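Local coordinates for protein type I polyketide synthase PikAII (Streptomyces venezuelae, PDB 3QP9) that belongs to the C2-type ketoreductases of modular polyketide synthases, which probably epimerise the alpha-substituent of the polyketide intermediate without reducing its keto group, at residues I32-L37 and G157-G162; A405-A410 and P498-A503. All coordinates share one frame; numbering follows the deposited sequence.

Interaction 1 of 2, residues I32-L37 and G157-G162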
loop_
_atom_site.group_PDB
_atom_site.type_symbol
_atom_site.label_atom_id
_atom_site.label_comp_id
_atom_site.label_asym_id
_atom_site.label_seq_id
_atom_site.Cartn_x
_atom_site.Cartn_y
_atom_site.Cartn_z
ATOM N N ILE A 32 7.607 4.613 8.055
ATOM C CA ILE A 32 7.325 5.829 7.264
ATOM C C ILE A 32 7.067 7.058 8.133
ATOM O O ILE A 32 6.282 7.010 9.031
ATOM C CB ILE A 32 6.161 5.604 6.219
ATOM C CG1 ILE A 32 6.641 4.704 5.033
ATOM C CG2 ILE A 32 5.594 6.957 5.598
ATOM C CD1 ILE A 32 7.721 5.331 4.155
ATOM N N ASP A 33 7.807 8.148 7.924
ATOM C CA ASP A 33 7.555 9.356 8.759
ATOM C C ASP A 33 7.151 10.457 7.776
ATOM O O ASP A 33 7.394 10.323 6.576
ATOM C CB ASP A 33 8.829 9.759 9.522
ATOM C CG ASP A 33 8.519 10.184 10.918
ATOM O OD1 ASP A 33 9.243 9.737 11.852
ATOM O OD2 ASP A 33 7.495 10.915 11.114
ATOM N N TRP A 34 6.484 11.493 8.257
ATOM C CA TRP A 34 6.020 12.611 7.428
ATOM C C TRP A 34 6.681 13.863 7.919
ATOM O O TRP A 34 6.473 14.281 9.107
ATOM C CB TRP A 34 4.477 12.675 7.562
ATOM C CG TRP A 34 3.849 11.557 6.771
ATOM C CD1 TRP A 34 3.558 10.311 7.210
ATOM C CD2 TRP A 34 3.512 11.589 5.353
ATOM N NE1 TRP A 34 3.057 9.540 6.126
ATOM C CE2 TRP A 34 3.040 10.305 5.000
ATOM C CE3 TRP A 34 3.632 12.585 4.340
ATOM C CZ2 TRP A 34 2.604 9.971 3.685
ATOM C CZ3 TRP A 34 3.255 12.262 3.026
ATOM C CH2 TRP A 34 2.695 10.958 2.724
ATOM N N LYS A 35 7.586 14.416 7.121
ATOM C CA LYS A 35 8.430 15.530 7.573
ATOM C C LYS A 35 7.699 16.853 7.280
ATOM O O LYS A 35 7.395 17.167 6.142
ATOM C CB LYS A 35 9.733 15.498 6.766
ATOM C CG LYS A 35 10.608 16.687 6.887
ATOM C CD LYS A 35 11.787 16.617 5.785
ATOM C CE LYS A 35 13.121 17.195 6.350
ATOM N NZ LYS A 35 13.793 17.969 5.235
ATOM N N ARG A 36 7.454 17.646 8.317
ATOM C CA ARG A 36 6.866 18.995 8.104
ATOM C C ARG A 36 7.764 19.885 7.226
ATOM O O ARG A 36 8.991 20.071 7.535
ATOM C CB ARG A 36 6.672 19.643 9.488
ATOM C CG ARG A 36 5.694 18.815 10.300
ATOM C CD ARG A 36 5.783 19.169 11.807
ATOM N NE ARG A 36 4.498 19.656 12.273
ATOM C CZ ARG A 36 3.499 18.864 12.647
ATOM N NH1 ARG A 36 3.636 17.517 12.612
ATOM N NH2 ARG A 36 2.364 19.423 13.045
ATOM N N LEU A 37 7.220 20.476 6.162
ATOM C CA LEU A 37 8.036 21.306 5.269
ATOM C C LEU A 37 7.951 22.809 5.670
ATOM O O LEU A 37 6.851 23.316 5.993
ATOM C CB LEU A 37 7.579 21.134 3.816
ATOM C CG LEU A 37 7.652 19.716 3.249
ATOM C CD1 LEU A 37 7.170 19.704 1.799
ATOM C CD2 LEU A 37 9.137 19.190 3.336
ATOM N N GLY A 157 -7.794 11.532 2.487
ATOM C CA GLY A 157 -7.923 10.475 3.527
ATOM C C GLY A 157 -7.082 9.211 3.258
ATOM O O GLY A 157 -7.307 8.197 3.881
ATOM N N ALA A 158 -6.167 9.245 2.296
ATOM C CA ALA A 158 -5.397 8.072 1.963
ATOM C C ALA A 158 -4.176 7.702 2.872
ATOM O O ALA A 158 -3.721 6.535 2.854
ATOM C CB ALA A 158 -5.005 8.078 0.453
ATOM N N VAL A 159 -3.595 8.670 3.562
ATOM C CA VAL A 159 -2.380 8.399 4.363
ATOM C C VAL A 159 -2.616 9.037 5.736
ATOM O O VAL A 159 -3.400 9.964 5.873
ATOM C CB VAL A 159 -1.115 8.932 3.790
ATOM C CG1 VAL A 159 -0.860 8.299 2.277
ATOM C CG2 VAL A 159 -1.200 10.500 3.711
ATOM N N SER A 160 -1.907 8.538 6.701
ATOM C CA SER A 160 -1.888 9.096 8.081
ATOM C C SER A 160 -0.520 9.756 8.358
ATOM O O SER A 160 0.482 9.083 8.286
ATOM C CB SER A 160 -2.041 7.951 9.064
ATOM O OG SER A 160 -1.799 8.448 10.400
ATOM N N VAL A 161 -0.479 11.016 8.716
ATOM C CA VAL A 161 0.806 11.719 8.937
ATOM C C VAL A 161 1.262 11.538 10.377
ATOM O O VAL A 161 2.411 11.882 10.789
ATOM C CB VAL A 161 0.744 13.204 8.597
ATOM C CG1 VAL A 161 0.366 13.388 7.071
ATOM C CG2 VAL A 161 -0.101 14.109 9.547
ATOM N N GLY A 162 0.373 11.001 11.155
ATOM C CA GLY A 162 0.771 10.738 12.560
ATOM C C GLY A 162 -0.361 10.422 13.443
ATOM O O GLY A 162 -1.424 9.975 12.979
#

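Interaction 2 of 2, residues A405-A410 and P498-A503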
loop_
_atom_site.group_PDB
_atom_site.type_symbol
_atom_site.label_atom_id
_atom_site.label_comp_id
_atom_site.label_asym_id
_atom_site.label_seq_id
_atom_site.Cartn_x
_atom_site.Cartn_y
_atom_site.Cartn_z
ATOM N N ALA A 405 4.907 -1.889 -1.374
ATOM C CA ALA A 405 3.988 -0.866 -0.981
ATOM C C ALA A 405 4.646 0.321 -0.262
ATOM O O ALA A 405 3.984 1.355 -0.003
ATOM C CB ALA A 405 2.895 -1.509 -0.052
ATOM N N ILE A 406 5.893 0.148 0.144
ATOM C CA ILE A 406 6.611 1.161 0.938
ATOM C C ILE A 406 7.402 2.092 0.006
ATOM O O ILE A 406 7.148 3.291 -0.044
ATOM C CB ILE A 406 7.565 0.504 1.883
ATOM C CG1 ILE A 406 6.755 -0.349 2.920
ATOM C CG2 ILE A 406 8.421 1.605 2.646
ATOM C CD1 ILE A 406 5.676 0.417 3.747
ATOM N N TRP A 407 8.259 1.508 -0.819
ATOM C CA TRP A 407 9.051 2.290 -1.715
ATOM C C TRP A 407 8.721 1.972 -3.178
ATOM O O TRP A 407 8.906 2.827 -4.040
ATOM C CB TRP A 407 10.557 2.130 -1.389
ATOM C CG TRP A 407 11.139 0.717 -1.356
ATOM C CD1 TRP A 407 11.266 -0.165 -2.410
ATOM C CD2 TRP A 407 11.754 0.081 -0.230
ATOM N NE1 TRP A 407 11.885 -1.313 -1.992
ATOM C CE2 TRP A 407 12.193 -1.192 -0.661
ATOM C CE3 TRP A 407 11.941 0.459 1.134
ATOM C CZ2 TRP A 407 12.869 -2.077 0.190
ATOM C CZ3 TRP A 407 12.581 -0.441 1.997
ATOM C CH2 TRP A 407 13.032 -1.702 1.507
ATOM N N GLY A 408 8.202 0.785 -3.484
ATOM C CA GLY A 408 7.857 0.502 -4.930
ATOM C C GLY A 408 9.040 -0.116 -5.673
ATOM O O GLY A 408 10.229 0.029 -5.267
ATOM N N GLY A 409 8.776 -0.713 -6.812
ATOM C CA GLY A 409 9.815 -1.395 -7.572
ATOM C C GLY A 409 9.250 -1.488 -8.969
ATOM O O GLY A 409 8.062 -1.549 -9.146
ATOM N N ALA A 410 10.098 -1.448 -9.982
ATOM C CA ALA A 410 9.576 -1.571 -11.343
ATOM C C ALA A 410 8.964 -2.968 -11.500
ATOM O O ALA A 410 9.511 -3.993 -10.996
ATOM C CB ALA A 410 10.721 -1.362 -12.337
ATOM N N PRO A 498 21.571 4.065 -4.668
ATOM C CA PRO A 498 21.873 4.432 -6.106
ATOM C C PRO A 498 20.960 3.675 -7.104
ATOM O O PRO A 498 20.464 4.309 -8.067
ATOM C CB PRO A 498 23.388 4.132 -6.292
ATOM C CG PRO A 498 23.964 4.174 -4.810
ATOM C CD PRO A 498 22.757 3.596 -3.954
ATOM N N GLY A 499 20.724 2.372 -6.867
ATOM C CA GLY A 499 19.883 1.568 -7.793
ATOM C C GLY A 499 18.437 2.111 -7.847
ATOM O O GLY A 499 17.817 2.150 -8.911
ATOM N N PHE A 500 17.924 2.559 -6.702
ATOM C CA PHE A 500 16.553 3.121 -6.609
ATOM C C PHE A 500 16.424 4.493 -7.327
ATOM O O PHE A 500 15.357 4.901 -7.713
ATOM C CB PHE A 500 16.189 3.279 -5.108
ATOM C CG PHE A 500 14.717 3.624 -4.853
ATOM C CD1 PHE A 500 13.711 2.724 -5.183
ATOM C CD2 PHE A 500 14.365 4.821 -4.264
ATOM C CE1 PHE A 500 12.370 3.036 -4.959
ATOM C CE2 PHE A 500 13.010 5.127 -4.009
ATOM C CZ PHE A 500 12.028 4.233 -4.390
ATOM N N THR A 501 17.493 5.266 -7.362
ATOM C CA THR A 501 17.379 6.632 -7.912
ATOM C C THR A 501 18.012 6.782 -9.274
ATOM O O THR A 501 18.106 7.913 -9.769
ATOM C CB THR A 501 17.956 7.719 -6.995
ATOM O OG1 THR A 501 19.336 7.430 -6.683
ATOM C CG2 THR A 501 17.111 7.841 -5.661
ATOM N N THR A 502 18.386 5.650 -9.873
ATOM C CA THR A 502 19.100 5.671 -11.162
ATOM C C THR A 502 18.215 6.298 -12.247
ATOM O O THR A 502 18.704 7.102 -13.027
ATOM C CB THR A 502 19.767 4.289 -11.559
ATOM O OG1 THR A 502 20.794 3.946 -10.600
ATOM C CG2 THR A 502 20.471 4.347 -12.929
ATOM N N ALA A 503 16.933 5.966 -12.278
ATOM C CA ALA A 503 16.020 6.540 -13.274
ATOM C C ALA A 503 15.217 7.743 -12.801
ATOM O O ALA A 503 14.892 8.648 -13.577
ATOM C CB ALA A 503 15.063 5.464 -13.783
#

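Interaction 1 of 2, residues I32-L37 and G157-G162
Trp34, on strand 29-36, lays its indole against the loop 157-162, where Val159, Ser160 and Val161 receive it. The close packing lies at Val161. Its CG1 sits over one face of the indole, 4.2 Å from the centroid of the five-membered ring and 24° off the normal, a CH-pi contact displaced toward the rim. The backbone presses in as well, with Val161 CA 3.5 Å from Trp34 CD1, and at the root of the side chain the two CB atoms of Trp34 and Val161 are 3.9 Å apart. The first torsion of Trp34 (chi1 -75°) places CG beside the backbone N, and with it the indole crosses the side chains of Val159 and Val161 at about a right angle. At the far end of the indole Val159 CG2 meets CZ2 of Trp34 at 3.8 Å, approaching obliquely. Trp176 of helix 170-185 touches both Trp34 and Val159, and Ala222 of strand 220-224 touches both Trp34 and Val161.

The polar side is looser. Trp34 NE1 lies 3.4 Å from Ser160 O, but the angle is too poor for a hydrogen bond, and none joins the two segments. Ser160 turns its CB away from the strand, and its OG is hydrogen-bonded to Asp165 O; the carboxylate of Asp165 takes the N-H of Val161, and these two hydrogen bonds brace the loop internally. Toward solvent the strand runs on to exposed Lys35 and Arg36, which do not touch the loop. Packing of the loop after strand 151-156 on an indole from the N-terminal strand 29-36 is consistent with the Rossmann-like structural subdomain of a modular ketoreductase.

Interaction 2 of 2, residues A405-A410 and P498-A503
Phe500, on helix 493-501, reaches Trp407 and Gly408 with the outer rim of its ring. Its CG stands anti to the backbone N (chi1 -170°), which carries CE1 and CZ out to the loop 405-410.

The apolar contact centres on CB of Trp407, 3.9 Å from CZ of Phe500. The two rings meet obliquely; the phenyl and the five-membered ring of the indole have centroids 5.7 Å apart and planes at 71°. Phe496, one turn earlier on the helix, completes the aromatic cluster by meeting Trp407 edge-to-face and lying against Phe500 with its plane turned by about 25°.

Contacts of carbonyl oxygens with the ring form the second kind. Trp407 O is 3.4 Å from Phe500 CZ, and Gly408 O is 3.7 Å from Phe500 CE1, both at the edge of the phenyl and near its plane.

Hydrogen bonds play no part across the interface, but within 498-503 Thr502 OG1 donates to Pro498 O at 2.6 Å, from above the carbonyl plane.

Across this small contact the helix meets the loop through van der Waals packing, and the two loop carbonyls, facing the ring edge, would meet its partly positive C-H groups. Such weak electrostatic attraction probably helps set the position of the phenyl without any directional bond.

In the fold
The centres of interactions 1 and 2 are about 20 Å apart, and each joins a loop following a strand, 151-156 or 396-402, to an element distant along the chain. They come in series, 32-37 with 157-162 closing before 405-410 with 498-503 opens. Packing connects them directly, Ile32 CD1 lying 4.1 Å from Ile406 CG2, and strand 227-235 and helix 170-185 border both. Segment 405-410 belongs to the KR domain. Strand 29-36 lies between strands 227-235 and 485-488. These positions of the N-terminal strand and the C-terminal helix 493-501 are consistent with a place for both at the junction of the two Rossmann-like halves expected of a modular ketoreductase.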